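Local coordinates for protein methyl transferase from Methanosarcina acetivorans (Methanosarcina acetivorans, PDB 6MRO) that probably transfers methyl groups from S-adenosylmethionine to an acceptor, and binds S-adenosylhomocysteine and calcium ions, at residues Ile169-Val174 / Gln186-Ser191. The protein carries 1 engineered substitution. Numbering follows the deposited sequence.
Sequences IYIKDV and QAYLLS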
ATOM      1  N   ILE A 169       5.848  -2.596 -14.938  1.00 24.65           N
ATOM      2  CA  ILE A 169       7.241  -2.252 -15.199  1.00 25.21           C
ATOM      3  C   ILE A 169       8.166  -3.354 -14.709  1.00 27.77           C
ATOM      4  O   ILE A 169       9.010  -3.856 -15.462  1.00 28.30           O
ATOM      5  CB  ILE A 169       7.585  -0.888 -14.564  1.00 30.12           C
ATOM      6  CG1 ILE A 169       6.569   0.183 -14.996  1.00 30.71           C
ATOM      7  CG2 ILE A 169       9.005  -0.473 -14.933  1.00 33.03           C
ATOM      8  CD1 ILE A 169       6.526   0.451 -16.477  1.00 31.94           C
ATOM      9  N   TYR A 170       7.975  -3.779 -13.462  1.00 24.46           N
ATOM     10  CA  TYR A 170       8.705  -4.909 -12.918  1.00 24.60           C
ATOM     11  C   TYR A 170       7.927  -5.506 -11.755  1.00 22.88           C
ATOM     12  O   TYR A 170       7.056  -4.858 -11.164  1.00 21.82           O
ATOM     13  CB  TYR A 170      10.117  -4.515 -12.471  1.00 26.62           C
ATOM     14  CG  TYR A 170      10.225  -3.455 -11.380  1.00 26.21           C
ATOM     15  CD1 TYR A 170       9.874  -3.730 -10.048  1.00 25.77           C
ATOM     16  CD2 TYR A 170      10.749  -2.203 -11.672  1.00 24.20           C
ATOM     17  CE1 TYR A 170      10.009  -2.771  -9.064  1.00 25.36           C
ATOM     18  CE2 TYR A 170      10.882  -1.231 -10.692  1.00 28.89           C
ATOM     19  CZ  TYR A 170      10.508  -1.518  -9.394  1.00 27.36           C
ATOM     20  OH  TYR A 170      10.651  -0.558  -8.424  1.00 24.46           O
ATOM     21  N   ILE A 171       8.243  -6.761 -11.453  1.00 25.68           N
ATOM     22  CA  ILE A 171       7.921  -7.394 -10.175  1.00 24.91           C
ATOM     23  C   ILE A 171       9.244  -7.903  -9.614  1.00 29.00           C
ATOM     24  O   ILE A 171       9.834  -8.847 -10.162  1.00 29.90           O
ATOM     25  CB  ILE A 171       6.905  -8.535 -10.331  1.00 27.16           C
ATOM     26  CG1 ILE A 171       5.653  -8.049 -11.074  1.00 27.26           C
ATOM     27  CG2 ILE A 171       6.542  -9.111  -8.967  1.00 25.81           C
ATOM     28  CD1 ILE A 171       4.732  -9.164 -11.540  1.00 25.09           C
ATOM     29  N   LYS A 172       9.715  -7.279  -8.539  1.00 24.64           N
ATOM     30  CA  LYS A 172      11.043  -7.505  -7.985  1.00 24.78           C
ATOM     31  C   LYS A 172      10.960  -8.270  -6.670  1.00 23.53           C
ATOM     32  O   LYS A 172      10.073  -8.018  -5.849  1.00 24.10           O
ATOM     33  CB  LYS A 172      11.765  -6.173  -7.736  1.00 27.41           C
ATOM     34  CG  LYS A 172      12.596  -5.693  -8.899  1.00 37.33           C
ATOM     35  CD  LYS A 172      13.246  -4.339  -8.613  1.00 40.26           C
ATOM     36  CE  LYS A 172      13.990  -3.860  -9.851  1.00 46.16           C
ATOM     37  NZ  LYS A 172      14.306  -2.410  -9.829  1.00 47.01           N
ATOM     38  N   ASP A 173      11.900  -9.185  -6.466  1.00 25.34           N
ATOM     39  CA  ASP A 173      12.074  -9.791  -5.151  1.00 24.45           C
ATOM     40  C   ASP A 173      12.581  -8.741  -4.177  1.00 26.00           C
ATOM     41  O   ASP A 173      13.571  -8.055  -4.446  1.00 31.03           O
ATOM     42  CB  ASP A 173      13.061 -10.957  -5.214  1.00 30.32           C
ATOM     43  CG  ASP A 173      12.501 -12.157  -5.951  1.00 36.04           C
ATOM     44  OD1 ASP A 173      12.980 -12.448  -7.068  1.00 39.79           O
ATOM     45  OD2 ASP A 173      11.586 -12.815  -5.408  1.00 36.43           O
ATOM     46  N   VAL A 174      11.888  -8.597  -3.052  1.00 23.04           N
ATOM     47  CA  VAL A 174      12.332  -7.702  -1.994  1.00 21.57           C
ATOM     48  C   VAL A 174      12.097  -8.375  -0.645  1.00 20.59           C
ATOM     49  O   VAL A 174      11.801  -9.573  -0.569  1.00 26.44           O
ATOM     50  CB  VAL A 174      11.613  -6.340  -2.065  1.00 23.52           C
ATOM     51  CG1 VAL A 174      11.964  -5.592  -3.358  1.00 27.28           C
ATOM     52  CG2 VAL A 174      10.100  -6.525  -1.930  1.00 22.45           C
ATOM     53  N   GLN A 186      10.110 -12.999   2.571  1.00 25.10           N
ATOM     54  CA  GLN A 186      10.295 -12.827   1.132  1.00 23.71           C
ATOM     55  C   GLN A 186       9.061 -12.174   0.523  1.00 23.56           C
ATOM     56  O   GLN A 186       7.924 -12.543   0.824  1.00 23.76           O
ATOM     57  CB  GLN A 186      10.558 -14.168   0.445  1.00 22.60           C
ATOM     58  CG  GLN A 186      11.960 -14.712   0.671  1.00 29.48           C
ATOM     59  CD  GLN A 186      12.217 -15.942  -0.151  1.00 36.54           C
ATOM     60  OE1 GLN A 186      11.281 -16.564  -0.659  1.00 41.69           O
ATOM     61  NE2 GLN A 186      13.492 -16.311  -0.294  1.00 34.16           N
ATOM     62  N   ALA A 187       9.292 -11.210  -0.354  1.00 19.75           N
ATOM     63  CA  ALA A 187       8.216 -10.344  -0.805  1.00 18.84           C
ATOM     64  C   ALA A 187       8.425  -9.991  -2.274  1.00 20.85           C
ATOM     65  O   ALA A 187       9.504 -10.198  -2.844  1.00 21.43           O
ATOM     66  CB  ALA A 187       8.141  -9.075   0.057  1.00 17.99           C
ATOM     67  N   TYR A 188       7.358  -9.469  -2.883  1.00 18.83           N
ATOM     68  CA  TYR A 188       7.383  -8.899  -4.224  1.00 22.47           C
ATOM     69  C   TYR A 188       7.077  -7.411  -4.167  1.00 22.21           C
ATOM     70  O   TYR A 188       6.204  -6.975  -3.408  1.00 20.55           O
ATOM     71  CB  TYR A 188       6.356  -9.565  -5.142  1.00 20.54           C
ATOM     72  CG  TYR A 188       6.805 -10.875  -5.724  1.00 20.63           C
ATOM     73  CD1 TYR A 188       8.115 -11.058  -6.138  1.00 24.27           C
ATOM     74  CD2 TYR A 188       5.911 -11.940  -5.862  1.00 21.37           C
ATOM     75  CE1 TYR A 188       8.529 -12.259  -6.680  1.00 24.09           C
ATOM     76  CE2 TYR A 188       6.313 -13.143  -6.402  1.00 22.77           C
ATOM     77  CZ  TYR A 188       7.630 -13.298  -6.806  1.00 26.29           C
ATOM     78  OH  TYR A 188       8.041 -14.504  -7.336  1.00 26.49           O
ATOM     79  N   LEU A 189       7.772  -6.633  -4.995  1.00 19.44           N
ATOM     80  CA  LEU A 189       7.441  -5.228  -5.208  1.00 17.95           C
ATOM     81  C   LEU A 189       7.051  -5.048  -6.668  1.00 25.30           C
ATOM     82  O   LEU A 189       7.867  -5.280  -7.571  1.00 23.35           O
ATOM     83  CB  LEU A 189       8.605  -4.310  -4.850  1.00 18.01           C
ATOM     84  CG  LEU A 189       8.293  -2.823  -5.067  1.00 23.04           C
ATOM     85  CD1 LEU A 189       7.357  -2.309  -3.979  1.00 20.75           C
ATOM     86  CD2 LEU A 189       9.578  -2.008  -5.129  1.00 28.40           C
ATOM     87  N   LEU A 190       5.802  -4.668  -6.890  1.00 18.22           N
ATOM     88  CA  LEU A 190       5.304  -4.351  -8.214  1.00 20.54           C
ATOM     89  C   LEU A 190       5.447  -2.858  -8.467  1.00 19.58           C
ATOM     90  O   LEU A 190       5.028  -2.033  -7.640  1.00 19.95           O
ATOM     91  CB  LEU A 190       3.842  -4.778  -8.344  1.00 18.93           C
ATOM     92  CG  LEU A 190       3.036  -4.109  -9.460  1.00 19.54           C
ATOM     93  CD1 LEU A 190       3.480  -4.644 -10.824  1.00 26.04           C
ATOM     94  CD2 LEU A 190       1.552  -4.381  -9.218  1.00 19.52           C
ATOM     95  N   SER A 191       6.022  -2.515  -9.613  1.00 19.60           N
ATOM     96  CA  SER A 191       5.976  -1.164 -10.152  1.00 20.98           C
ATOM     97  C   SER A 191       5.096  -1.204 -11.390  1.00 24.74           C
ATOM     98  O   SER A 191       5.378  -1.958 -12.332  1.00 22.00           O
ATOM     99  CB  SER A 191       7.373  -0.649 -10.492  1.00 22.86           C
ATOM    100  OG  SER A 191       7.305   0.589 -11.191  1.00 21.63           O
TER
HETATM  101  O   HOH W   1      10.433 -12.752  -3.051  1.00 32.19           O
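Ser191 lays its CB over one face of the Tyr170 ring, a CH-pi contact 3.5 Å from CB to the ring centroid and 15° off the ring normal. With chi1 at 61°, Tyr170 holds CG between its own backbone N and carbonyl carbon, which swings the ring across to the neighbouring strand; CD of Lys172 lies over the opposite face, toward the rim, and OH bonds to Glu30. Ser191 is also the single residue opposite a classic beta bulge: its O takes a 2.7 Å bond from Ile169 N and a weak one from Tyr170 N. Beyond the bulge Lys172 and Leu189 are bonded in both directions, as are Val174 and Ala187, whose donors rise above the carbonyl planes. These strands form the antiparallel hairpin at one edge of the seven-stranded sheet of the class I (Rossmann-like) methyltransferase fold; strand 184-193 lies inside, against strand 132-139, and strand 167-177 is outermost. On the side of the sheet shared with Tyr170, Val174 sets CG1 against Leu189 CB (3.9 Å) and CG2 against Ala187 CB (3.8 Å); Leu189 sends CD2 to the Tyr170 hydroxyl end, while Leu25 of helix 20-27 packs on Tyr170 and Leu189. The other side of the sheet, toward helix 155-162, has Ile171 CG2 over the Tyr188 ring, 4.1 Å from its centroid. Beside that ring, Asp173 OD2 pairs with Lys142 and accepts a bond from a water that also donates to Ala187 O.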